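Local atomic coordinates of hypothetical protein AQ_328 (Aquifex aeolicus, PDB entry 1R4V), a protein that is of unknown function but adopts a histone fold and may take part in protein heterodimerization. Residues Phe78-Leu81 with Ala82-Asn85. Numbering follows the deposited sequence.
Sequences FIAL and ADLN
With CG anti to its own carbonyl carbon (chi1 -59°), Asp83 swings its carboxylate back over the turn to Ala80, while Ile79 sets CG2 anti to its backbone N, where it meets Leu84. OD2 of Asp83 takes the N-H of Ala80 at 2.9 Å from N, a nearly straight bond (170°) that arrives on the anti side of the carboxylate and somewhat out of its plane. In return, Asp83 N donates to Ala80 O at 3.0 Å, less straight and from above the carbonyl plane. Leu84 N then reaches Leu81 O at 3.1 Å, which carries the 3-10 pattern on by one residue. Aspartate suits this place because its short side chain spans one turn, and its other oxygen, OD1, forms a salt bridge with Arg76. With an alanine here, the amide of Ala80 would probably lose its acceptor and Arg76 this counter-charge. CG2 of Ile79 packs against CD2 of Leu84 at 3.8 Å, the two side chains crossing at about a right angle; both also touch Ala67 of helix 67-73 and Leu127 of helix 125-128, so branched apolar residues fit here. The Asp83 side chain accepting the Ala80 N-H is the N3-to-N-cap half of a capping box, and a backbone 3-10 bond between the same two residues closes the short turn that leads from strand 78-79 toward helix 88-98.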
loop_
_atom_site.group_PDB
_atom_site.type_symbol
_atom_site.label_atom_id
_atom_site.label_comp_id
_atom_site.label_asym_id
_atom_site.label_seq_id
_atom_site.Cartn_x
_atom_site.Cartn_y
_atom_site.Cartn_z
ATOM N N PHE A 78 -0.526 15.349 17.256
ATOM C CA PHE A 78 -1.074 14.337 16.367
ATOM C C PHE A 78 -0.147 14.289 15.146
ATOM O O PHE A 78 0.569 15.243 14.863
ATOM C CB PHE A 78 -2.515 14.647 15.912
ATOM C CG PHE A 78 -2.626 15.916 15.142
ATOM C CD1 PHE A 78 -2.451 15.922 13.759
ATOM C CD2 PHE A 78 -2.845 17.115 15.801
ATOM C CE1 PHE A 78 -2.500 17.089 13.057
ATOM C CE2 PHE A 78 -2.906 18.286 15.094
ATOM C CZ PHE A 78 -2.737 18.276 13.731
ATOM N N ILE A 79 -0.161 13.179 14.424
ATOM C CA ILE A 79 0.589 13.082 13.185
ATOM C C ILE A 79 -0.250 13.559 12.016
ATOM O O ILE A 79 -1.379 13.112 11.828
ATOM C CB ILE A 79 1.004 11.631 12.974
ATOM C CG1 ILE A 79 1.925 11.221 14.137
ATOM C CG2 ILE A 79 1.730 11.487 11.614
ATOM C CD1 ILE A 79 1.931 9.769 14.338
ATOM N N ALA A 80 0.317 14.465 11.232
ATOM C CA ALA A 80 -0.250 14.985 10.000
ATOM C C ALA A 80 0.459 14.352 8.807
ATOM O O ALA A 80 1.546 13.779 8.925
ATOM C CB ALA A 80 -0.070 16.474 9.915
ATOM N N LEU A 81 -0.156 14.494 7.639
ATOM C CA LEU A 81 0.427 14.012 6.387
ATOM C C LEU A 81 1.841 14.560 6.163
ATOM O O LEU A 81 2.720 13.795 5.743
ATOM C CB LEU A 81 -0.467 14.366 5.194
ATOM C CG LEU A 81 -0.001 13.920 3.804
ATOM C CD1 LEU A 81 0.056 12.418 3.764
ATOM C CD2 LEU A 81 -0.931 14.426 2.708
ATOM N N ALA A 82 2.027 15.854 6.454
ATOM C CA ALA A 82 3.321 16.557 6.324
ATOM C C ALA A 82 4.438 15.944 7.157
ATOM O O ALA A 82 5.615 16.183 6.871
ATOM C CB ALA A 82 3.174 17.990 6.759
ATOM N N ASP A 83 4.071 15.195 8.198
ATOM C CA ASP A 83 5.016 14.540 9.107
ATOM C C ASP A 83 5.471 13.162 8.631
ATOM O O ASP A 83 6.368 12.599 9.210
ATOM C CB ASP A 83 4.379 14.349 10.485
ATOM C CG ASP A 83 3.936 15.660 11.122
ATOM O OD1 ASP A 83 4.655 16.685 10.943
ATOM O OD2 ASP A 83 2.897 15.755 11.823
ATOM N N LEU A 84 4.826 12.579 7.633
ATOM C CA LEU A 84 5.175 11.231 7.183
ATOM C C LEU A 84 6.440 11.211 6.339
ATOM O O LEU A 84 6.865 12.235 5.784
ATOM C CB LEU A 84 4.045 10.583 6.407
ATOM C CG LEU A 84 2.739 10.337 7.159
ATOM C CD1 LEU A 84 1.822 9.482 6.302
ATOM C CD2 LEU A 84 2.939 9.671 8.510
ATOM N N ASN A 85 7.035 10.019 6.262
ATOM C CA ASN A 85 8.257 9.775 5.526
ATOM C C ASN A 85 7.960 9.466 4.045
ATOM O O ASN A 85 8.639 8.630 3.471
ATOM C CB ASN A 85 9.013 8.632 6.224
ATOM C CG ASN A 85 10.513 8.708 6.056
ATOM O OD1 ASN A 85 11.117 9.736 6.336
ATOM N ND2 ASN A 85 11.123 7.611 5.613
#